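Local structure of prolyl endopeptidase (Myxococcus xanthus, 2BKL) at residues P23-E28 with M562-L567; Q36-A41 with H623-V628. The protein probably hydrolyses oligopeptides on the carboxyl side of proline and, more slowly, of alanine, as a serine peptidase of the S9A family. One frame throughout, in Å; residues are numbered along the deposited sequence.

Contact 1 of 2, residues P23-E28 with M562-L567; sequences PYRWLE and MVRYHL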
ATOM      1  N   PRO A  23      -8.012 -18.113  23.719  1.00  6.11           N
ATOM      2  CA  PRO A  23      -9.342 -18.721  23.864  1.00  5.91           C
ATOM      3  C   PRO A  23     -10.037 -19.053  22.570  1.00  6.04           C
ATOM      4  O   PRO A  23     -10.855 -19.981  22.534  1.00  7.29           O
ATOM      5  CB  PRO A  23     -10.129 -17.667  24.666  1.00  7.14           C
ATOM      6  CG  PRO A  23      -9.355 -16.428  24.552  1.00  8.78           C
ATOM      7  CD  PRO A  23      -7.922 -16.800  24.370  1.00  7.01           C
ATOM      8  N   TYR A  24      -9.709 -18.338  21.500  1.00  5.79           N
ATOM      9  CA  TYR A  24     -10.384 -18.510  20.224  1.00  4.95           C
ATOM     10  C   TYR A  24      -9.469 -19.124  19.157  1.00  6.27           C
ATOM     11  O   TYR A  24      -9.720 -18.989  17.980  1.00  5.71           O
ATOM     12  CB  TYR A  24     -10.983 -17.163  19.776  1.00  5.53           C
ATOM     13  CG  TYR A  24     -11.928 -16.641  20.808  1.00  6.38           C
ATOM     14  CD1 TYR A  24     -13.113 -17.296  21.089  1.00  5.88           C
ATOM     15  CD2 TYR A  24     -11.596 -15.540  21.590  1.00  5.17           C
ATOM     16  CE1 TYR A  24     -13.974 -16.841  22.069  1.00  5.46           C
ATOM     17  CE2 TYR A  24     -12.440 -15.091  22.589  1.00  6.94           C
ATOM     18  CZ  TYR A  24     -13.643 -15.744  22.818  1.00  5.38           C
ATOM     19  OH  TYR A  24     -14.471 -15.302  23.826  1.00  7.14           O
ATOM     20  N   ARG A  25      -8.449 -19.855  19.597  1.00  5.57           N
ATOM     21  CA  ARG A  25      -7.580 -20.635  18.712  1.00  6.27           C
ATOM     22  C   ARG A  25      -8.347 -21.429  17.644  1.00  6.66           C
ATOM     23  O   ARG A  25      -7.904 -21.529  16.494  1.00  6.79           O
ATOM     24  CB  ARG A  25      -6.707 -21.559  19.552  1.00  6.71           C
ATOM     25  CG  ARG A  25      -5.854 -22.555  18.767  1.00  7.79           C
ATOM     26  CD  ARG A  25      -4.758 -21.932  17.952  1.00  8.10           C
ATOM     27  NE  ARG A  25      -3.827 -21.235  18.795  1.00  7.38           N
ATOM     28  CZ  ARG A  25      -2.900 -21.795  19.562  1.00  8.21           C
ATOM     29  NH1 ARG A  25      -2.663 -23.103  19.488  1.00 10.24           N
ATOM     30  NH2 ARG A  25      -2.150 -21.053  20.363  1.00  9.06           N
ATOM     31  N   TRP A  26      -9.496 -21.993  17.998  1.00  6.92           N
ATOM     32  CA  TRP A  26     -10.242 -22.826  17.075  1.00  6.76           C
ATOM     33  C   TRP A  26     -10.701 -22.105  15.824  1.00  8.11           C
ATOM     34  O   TRP A  26     -10.906 -22.732  14.789  1.00  9.05           O
ATOM     35  CB  TRP A  26     -11.414 -23.540  17.794  1.00  7.27           C
ATOM     36  CG  TRP A  26     -12.603 -22.699  18.147  1.00  8.32           C
ATOM     37  CD1 TRP A  26     -12.808 -21.983  19.300  1.00  9.09           C
ATOM     38  CD2 TRP A  26     -13.780 -22.524  17.358  1.00  7.24           C
ATOM     39  NE1 TRP A  26     -14.030 -21.355  19.250  1.00  8.55           N
ATOM     40  CE2 TRP A  26     -14.659 -21.680  18.079  1.00  6.66           C
ATOM     41  CE3 TRP A  26     -14.187 -22.985  16.110  1.00 10.00           C
ATOM     42  CZ2 TRP A  26     -15.909 -21.299  17.582  1.00  9.05           C
ATOM     43  CZ3 TRP A  26     -15.426 -22.598  15.618  1.00 10.49           C
ATOM     44  CH2 TRP A  26     -16.272 -21.766  16.358  1.00 12.18           C
ATOM     45  N   LEU A  27     -10.853 -20.779  15.911  1.00  5.86           N
ATOM     46  CA  LEU A  27     -11.237 -19.989  14.744  1.00  7.34           C
ATOM     47  C   LEU A  27     -10.132 -19.779  13.733  1.00  7.35           C
ATOM     48  O   LEU A  27     -10.398 -19.232  12.650  1.00  7.19           O
ATOM     49  CB  LEU A  27     -11.726 -18.606  15.184  1.00  7.75           C
ATOM     50  CG  LEU A  27     -13.031 -18.591  15.974  1.00  6.80           C
ATOM     51  CD1 LEU A  27     -13.288 -17.211  16.507  1.00  8.50           C
ATOM     52  CD2 LEU A  27     -14.178 -19.011  15.082  1.00  8.75           C
ATOM     53  N   GLU A  28      -8.910 -20.219  14.015  1.00  6.16           N
ATOM     54  CA  GLU A  28      -7.807 -20.027  13.048  1.00  6.53           C
ATOM     55  C   GLU A  28      -7.976 -20.809  11.754  1.00  9.53           C
ATOM     56  O   GLU A  28      -7.665 -20.317  10.689  1.00 10.47           O
ATOM     57  CB  GLU A  28      -6.439 -20.327  13.664  1.00  6.49           C
ATOM     58  CG  GLU A  28      -6.014 -19.335  14.738  1.00  7.76           C
ATOM     59  CD  GLU A  28      -4.639 -19.586  15.336  1.00  7.51           C
ATOM     60  OE1 GLU A  28      -3.988 -20.571  14.944  1.00  7.93           O
ATOM     61  OE2 GLU A  28      -4.214 -18.786  16.211  1.00  8.01           O
ATOM     62  N   MET A 562      -0.314 -10.774  17.487  1.00  5.18           N
ATOM     63  CA  MET A 562       1.070 -10.508  17.094  1.00  6.13           C
ATOM     64  C   MET A 562       2.034 -11.545  17.653  1.00  6.74           C
ATOM     65  O   MET A 562       3.200 -11.535  17.330  1.00  6.87           O
ATOM     66  CB  MET A 562       1.484  -9.092  17.490  1.00  6.05           C
ATOM     67  CG  MET A 562       0.643  -8.052  16.795  1.00  7.52           C
ATOM     68  SD  MET A 562       0.760  -8.093  14.988  1.00  7.94           S
ATOM     69  CE  MET A 562       2.429  -7.711  14.724  1.00 10.26           C
ATOM     70  N   VAL A 563       1.536 -12.448  18.495  1.00  5.79           N
ATOM     71  CA  VAL A 563       2.320 -13.577  18.969  1.00  6.84           C
ATOM     72  C   VAL A 563       2.359 -14.677  17.911  1.00  6.24           C
ATOM     73  O   VAL A 563       3.307 -15.458  17.860  1.00  7.54           O
ATOM     74  CB  VAL A 563       1.753 -14.082  20.317  1.00  6.93           C
ATOM     75  CG1 VAL A 563       2.467 -15.340  20.786  1.00  7.48           C
ATOM     76  CG2 VAL A 563       1.844 -12.975  21.368  1.00  7.22           C
ATOM     77  N   ARG A 564       1.330 -14.752  17.068  1.00  5.96           N
ATOM     78  CA  ARG A 564       1.221 -15.823  16.079  1.00  5.92           C
ATOM     79  C   ARG A 564       1.198 -15.355  14.609  1.00  6.83           C
ATOM     80  O   ARG A 564       1.117 -16.159  13.700  1.00  7.06           O
ATOM     81  CB  ARG A 564      -0.009 -16.680  16.338  1.00  6.44           C
ATOM     82  CG  ARG A 564       0.051 -17.428  17.640  1.00  7.63           C
ATOM     83  CD  ARG A 564      -1.164 -18.241  17.987  1.00  7.10           C
ATOM     84  NE  ARG A 564      -1.530 -19.260  17.016  1.00  5.99           N
ATOM     85  CZ  ARG A 564      -0.926 -20.453  16.886  1.00  6.47           C
ATOM     86  NH1 ARG A 564       0.163 -20.756  17.594  1.00  8.14           N
ATOM     87  NH2 ARG A 564      -1.420 -21.327  16.008  1.00  8.24           N
ATOM     88  N   TYR A 565       1.300 -14.057  14.355  1.00  5.51           N
ATOM     89  CA  TYR A 565       1.113 -13.566  12.975  1.00  5.46           C
ATOM     90  C   TYR A 565       2.093 -14.185  11.961  1.00  5.43           C
ATOM     91  O   TYR A 565       1.748 -14.337  10.799  1.00  6.00           O
ATOM     92  CB  TYR A 565       1.172 -12.030  12.912  1.00  4.74           C
ATOM     93  CG  TYR A 565       2.579 -11.515  12.768  1.00  4.49           C
ATOM     94  CD1 TYR A 565       3.400 -11.325  13.879  1.00  5.80           C
ATOM     95  CD2 TYR A 565       3.147 -11.311  11.503  1.00  5.97           C
ATOM     96  CE1 TYR A 565       4.727 -10.900  13.741  1.00  6.10           C
ATOM     97  CE2 TYR A 565       4.491 -10.895  11.362  1.00  4.47           C
ATOM     98  CZ  TYR A 565       5.260 -10.699  12.461  1.00  4.90           C
ATOM     99  OH  TYR A 565       6.557 -10.322  12.295  1.00  6.15           O
ATOM    100  N   HIS A 566       3.300 -14.490  12.412  1.00  5.16           N
ATOM    101  CA  HIS A 566       4.353 -14.964  11.519  1.00  6.11           C
ATOM    102  C   HIS A 566       4.067 -16.380  10.955  1.00  6.48           C
ATOM    103  O   HIS A 566       4.717 -16.806  10.011  1.00  9.33           O
ATOM    104  CB  HIS A 566       5.695 -14.957  12.243  1.00  7.52           C
ATOM    105  CG  HIS A 566       5.701 -15.819  13.463  1.00  7.25           C
ATOM    106  ND1 HIS A 566       5.073 -15.448  14.632  1.00  8.40           N
ATOM    107  CD2 HIS A 566       6.180 -17.070  13.671  1.00  8.72           C
ATOM    108  CE1 HIS A 566       5.183 -16.427  15.513  1.00  8.52           C
ATOM    109  NE2 HIS A 566       5.847 -17.428  14.952  1.00 10.09           N
ATOM    110  N   LEU A 567       3.094 -17.081  11.523  1.00  6.40           N
ATOM    111  CA  LEU A 567       2.767 -18.455  11.126  1.00  7.19           C
ATOM    112  C   LEU A 567       1.835 -18.565   9.930  1.00  7.96           C
ATOM    113  O   LEU A 567       1.578 -19.674   9.436  1.00  9.28           O
ATOM    114  CB  LEU A 567       2.155 -19.205  12.318  1.00  8.13           C
ATOM    115  CG  LEU A 567       3.006 -19.264  13.583  1.00  8.91           C
ATOM    116  CD1 LEU A 567       2.191 -19.791  14.768  1.00 10.18           C
ATOM    117  CD2 LEU A 567       4.238 -20.137  13.364  1.00  9.76           C
TER
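R25 and R564 mark the nearest approach of two loop segments whose backbones stay well apart, 10.4 Å between their CA atoms. Each segment carries a short 3-10 turn, 25-27 and 565-567, and only long side chains can span the gap. From R564 the guanidinium reaches E28 side-on: NH2 gives a nearly straight bond to OE1 (2.9 Å, 163°) and NE a more bent one to OE2 (2.8 Å). Both carboxylate oxygens use their syn lone pairs, and the two flat groups are almost coplanar, the fork that arginine suits better than lysine. R25, with CG opposite the backbone nitrogen (chi1 173°) and its chain bent at chi2 and chi3, lays its guanidinium over one face of R564, the planes 14° apart and the centres 3.6 Å apart. CD1 of L567 covers the opposite face of R564. E28 OE2 also lies 3.6 Å from NE of R25, so one carboxylate serves both arginines, and takes K626 too. The network joins the chain's N-terminal stretch, which as in relatives packs with the α/β-hydrolase domain, to its 562-567 loop. Stacking two cations is probably made tolerable by this shared acid, with D22 and D13 beside R25.

Contact 2 of 2, residues Q36-A41 with H623-V628; sequences QTWMTA and HARKFV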
ATOM      1  N   GLN A  36     -16.494 -22.033   9.110  1.00  8.58           N
ATOM      2  CA  GLN A  36     -17.248 -21.471   7.983  1.00  9.58           C
ATOM      3  C   GLN A  36     -18.672 -21.110   8.363  1.00  9.26           C
ATOM      4  O   GLN A  36     -19.153 -20.040   7.998  1.00 10.49           O
ATOM      5  CB  GLN A  36     -17.250 -22.440   6.799  1.00 11.73           C
ATOM      6  CG  GLN A  36     -15.887 -22.595   6.168  1.00 14.23           C
ATOM      7  CD  GLN A  36     -15.426 -21.349   5.400  1.00 16.97           C
ATOM      8  OE1 GLN A  36     -16.242 -20.632   4.788  1.00 21.97           O
ATOM      9  NE2 GLN A  36     -14.120 -21.098   5.414  1.00 20.42           N
ATOM     10  N   THR A  37     -19.349 -21.968   9.125  1.00  7.95           N
ATOM     11  CA  THR A  37     -20.696 -21.648   9.596  1.00  8.85           C
ATOM     12  C   THR A  37     -20.735 -20.357  10.450  1.00  7.34           C
ATOM     13  O   THR A  37     -21.638 -19.502  10.314  1.00  9.57           O
ATOM     14  CB  THR A  37     -21.253 -22.833  10.400  1.00  8.67           C
ATOM     15  OG1 THR A  37     -21.407 -23.954   9.514  1.00 12.90           O
ATOM     16  CG2 THR A  37     -22.630 -22.566  10.917  1.00  8.66           C
ATOM     17  N   TRP A  38     -19.754 -20.231  11.336  1.00  8.26           N
ATOM     18  CA  TRP A  38     -19.632 -19.063  12.211  1.00  7.55           C
ATOM     19  C   TRP A  38     -19.377 -17.795  11.411  1.00  7.12           C
ATOM     20  O   TRP A  38     -19.971 -16.743  11.678  1.00  6.45           O
ATOM     21  CB  TRP A  38     -18.534 -19.345  13.234  1.00  5.83           C
ATOM     22  CG  TRP A  38     -18.258 -18.306  14.236  1.00  6.56           C
ATOM     23  CD1 TRP A  38     -18.785 -18.241  15.485  1.00  7.19           C
ATOM     24  CD2 TRP A  38     -17.358 -17.191  14.115  1.00  6.55           C
ATOM     25  NE1 TRP A  38     -18.279 -17.158  16.166  1.00  8.11           N
ATOM     26  CE2 TRP A  38     -17.387 -16.501  15.350  1.00  7.49           C
ATOM     27  CE3 TRP A  38     -16.514 -16.713  13.088  1.00  7.47           C
ATOM     28  CZ2 TRP A  38     -16.602 -15.375  15.590  1.00  7.57           C
ATOM     29  CZ3 TRP A  38     -15.752 -15.585  13.324  1.00  7.57           C
ATOM     30  CH2 TRP A  38     -15.802 -14.929  14.553  1.00  7.88           C
ATOM     31  N   MET A  39     -18.498 -17.898  10.426  1.00  7.89           N
ATOM     32  CA  MET A  39     -18.210 -16.784   9.527  1.00  6.56           C
ATOM     33  C   MET A  39     -19.471 -16.296   8.818  1.00  6.99           C
ATOM     34  O   MET A  39     -19.765 -15.105   8.778  1.00  8.41           O
ATOM     35  CB  MET A  39     -17.158 -17.191   8.510  1.00  8.64           C
ATOM     36  CG  MET A  39     -15.779 -17.344   9.122  1.00  8.79           C
ATOM     37  SD  MET A  39     -14.635 -18.293   8.130  1.00 13.54           S
ATOM     38  CE  MET A  39     -14.608 -17.413   6.655  1.00 14.76           C
ATOM     39  N   THR A  40     -20.214 -17.231   8.254  1.00  8.13           N
ATOM     40  CA  THR A  40     -21.445 -16.879   7.568  1.00  8.09           C
ATOM     41  C   THR A  40     -22.412 -16.188   8.522  1.00  6.82           C
ATOM     42  O   THR A  40     -23.039 -15.186   8.174  1.00  9.13           O
ATOM     43  CB  THR A  40     -22.053 -18.154   6.990  1.00  8.03           C
ATOM     44  OG1 THR A  40     -21.159 -18.699   6.020  1.00 11.25           O
ATOM     45  CG2 THR A  40     -23.370 -17.857   6.233  1.00 10.78           C
ATOM     46  N   ALA A  41     -22.547 -16.728   9.730  1.00  8.02           N
ATOM     47  CA  ALA A  41     -23.447 -16.147  10.726  1.00  8.55           C
ATOM     48  C   ALA A  41     -22.993 -14.768  11.207  1.00  8.01           C
ATOM     49  O   ALA A  41     -23.816 -13.864  11.366  1.00  8.93           O
ATOM     50  CB  ALA A  41     -23.604 -17.089  11.898  1.00  8.78           C
ATOM     51  N   HIS A 623      -7.125 -13.210  12.112  1.00  6.10           N
ATOM     52  CA  HIS A 623      -6.925 -12.185  13.100  1.00  4.63           C
ATOM     53  C   HIS A 623      -8.231 -11.477  13.436  1.00  5.92           C
ATOM     54  O   HIS A 623      -8.570 -11.307  14.594  1.00  6.06           O
ATOM     55  CB  HIS A 623      -5.910 -11.123  12.627  1.00  5.59           C
ATOM     56  CG  HIS A 623      -4.522 -11.637  12.447  1.00  4.37           C
ATOM     57  ND1 HIS A 623      -3.616 -11.720  13.482  1.00  6.22           N
ATOM     58  CD2 HIS A 623      -3.876 -12.095  11.335  1.00  4.81           C
ATOM     59  CE1 HIS A 623      -2.470 -12.184  13.012  1.00  6.16           C
ATOM     60  NE2 HIS A 623      -2.605 -12.428  11.717  1.00  5.67           N
ATOM     61  N   ALA A 624      -8.975 -11.088  12.411  1.00  5.08           N
ATOM     62  CA  ALA A 624     -10.232 -10.387  12.616  1.00  5.40           C
ATOM     63  C   ALA A 624     -11.253 -11.300  13.302  1.00  6.06           C
ATOM     64  O   ALA A 624     -12.027 -10.868  14.124  1.00  7.94           O
ATOM     65  CB  ALA A 624     -10.740  -9.906  11.263  1.00  7.55           C
ATOM     66  N   ARG A 625     -11.265 -12.581  12.968  1.00  6.14           N
ATOM     67  CA  ARG A 625     -12.210 -13.490  13.617  1.00  4.76           C
ATOM     68  C   ARG A 625     -11.942 -13.609  15.108  1.00  5.29           C
ATOM     69  O   ARG A 625     -12.857 -13.494  15.931  1.00  6.19           O
ATOM     70  CB  ARG A 625     -12.150 -14.888  13.002  1.00  5.62           C
ATOM     71  CG  ARG A 625     -12.488 -14.992  11.530  1.00  6.14           C
ATOM     72  CD  ARG A 625     -12.821 -16.425  11.041  1.00  5.95           C
ATOM     73  NE  ARG A 625     -11.651 -17.293  10.948  1.00  6.32           N
ATOM     74  CZ  ARG A 625     -10.868 -17.458   9.888  1.00  6.17           C
ATOM     75  NH1 ARG A 625     -11.069 -16.779   8.780  1.00  8.16           N
ATOM     76  NH2 ARG A 625      -9.850 -18.324   9.934  1.00  6.96           N
ATOM     77  N   LYS A 626     -10.706 -13.881  15.473  1.00  5.36           N
ATOM     78  CA  LYS A 626     -10.371 -14.041  16.889  1.00  5.26           C
ATOM     79  C   LYS A 626     -10.623 -12.744  17.681  1.00  5.28           C
ATOM     80  O   LYS A 626     -11.113 -12.790  18.824  1.00  5.34           O
ATOM     81  CB  LYS A 626      -8.944 -14.510  17.074  1.00  5.76           C
ATOM     82  CG  LYS A 626      -8.655 -15.910  16.514  1.00  6.23           C
ATOM     83  CD  LYS A 626      -7.526 -16.622  17.233  1.00  6.43           C
ATOM     84  CE  LYS A 626      -6.222 -15.884  17.188  1.00  6.61           C
ATOM     85  NZ  LYS A 626      -5.096 -16.706  17.768  1.00  6.97           N
ATOM     86  N   PHE A 627     -10.263 -11.597  17.100  1.00  4.68           N
ATOM     87  CA  PHE A 627     -10.421 -10.341  17.808  1.00  5.20           C
ATOM     88  C   PHE A 627     -11.886 -10.007  17.988  1.00  5.28           C
ATOM     89  O   PHE A 627     -12.271  -9.593  19.073  1.00  6.21           O
ATOM     90  CB  PHE A 627      -9.668  -9.221  17.087  1.00  5.28           C
ATOM     91  CG  PHE A 627      -9.584  -7.934  17.858  1.00  4.87           C
ATOM     92  CD1 PHE A 627      -8.699  -7.811  18.913  1.00  5.08           C
ATOM     93  CD2 PHE A 627     -10.398  -6.840  17.532  1.00  5.29           C
ATOM     94  CE1 PHE A 627      -8.559  -6.612  19.583  1.00  5.85           C
ATOM     95  CE2 PHE A 627     -10.290  -5.646  18.228  1.00  6.85           C
ATOM     96  CZ  PHE A 627      -9.395  -5.539  19.257  1.00  5.50           C
ATOM     97  N   VAL A 628     -12.708 -10.170  16.949  1.00  5.04           N
ATOM     98  CA  VAL A 628     -14.147  -9.858  17.084  1.00  5.76           C
ATOM     99  C   VAL A 628     -14.789 -10.750  18.134  1.00  4.38           C
ATOM    100  O   VAL A 628     -15.611 -10.293  18.937  1.00  5.67           O
ATOM    101  CB  VAL A 628     -14.920  -9.872  15.753  1.00  7.85           C
ATOM    102  CG1 VAL A 628     -15.373 -11.226  15.351  1.00 12.37           C
ATOM    103  CG2 VAL A 628     -16.145  -8.937  15.859  1.00 11.57           C
TER
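W38 and M39, neighbours on helix 33-51, close on R625 of helix 622-632 from two directions. The short helical segments pass with axes 12.1 Å apart at 72°, a wide separation that only large side chains can bridge. W38 holds CG anti to its backbone nitrogen (chi1 -179°), which sends the six-membered end of the indole across to the other helix. There CZ3 lies 3.7 Å from CB of R625, and CH2 is 3.8 Å from CG1 of V628. The indole NH is turned to another task, a hydrogen bond to the hydroxyl of T6, so tryptophan is both a broad apolar wedge and a polar tether. M39 comes alongside the arginine's stem: its CG is 3.6 Å from CD of R625, an extended chi2 brings SD to 3.9 Å from the arginine's NH1, and the bend at chi3 places the terminal CE. The unbranched, apolar thioether can lie along the arginine's methylenes.

R625 is at the centre of the contact. Its methylenes pack against W38 and M39, while a bend at chi3 (-73°) turns the chain toward L27, whose carbonyl oxygen probably accepts a hydrogen bond from NE; the guanidinium is left nearly perpendicular to the indole, with NH1 still beside the M39 sulphur. A leucine here would keep part of the apolar packing but would probably leave that carbonyl without its donor and M39 with less to lie against. On the hydrolase sheet, L643 touches W38 and V628 and I645 touches M39, placing both helices against edge strand 641-646. No hydrogen bond joins the two segments; van der Waals contact holds the interface, with the arginine's aliphatic stem serving as apolar surface and its charged end directed to a backbone oxygen beyond them.

Both contacts join the chain's N-terminal stretch, which as in relatives packs with the catalytic α/β-hydrolase domain, to the C-terminal portion of the chain, and their centres lie only about 13 Å apart. Contact 1 is partly buried and joins loop to loop through charge; contact 2 is a buried helix pair packed mainly by apolar surface beside the central sheet. Helix 622-632 links them. Its K626 extends the ionic network of 23-28 with 562-567, NZ meeting E28 OE2 at 2.7 Å. The neighbouring R625 serves both regions, its stem in the apolar packing of 36-41 with 623-628 and its NE probably at the backbone of 23-28.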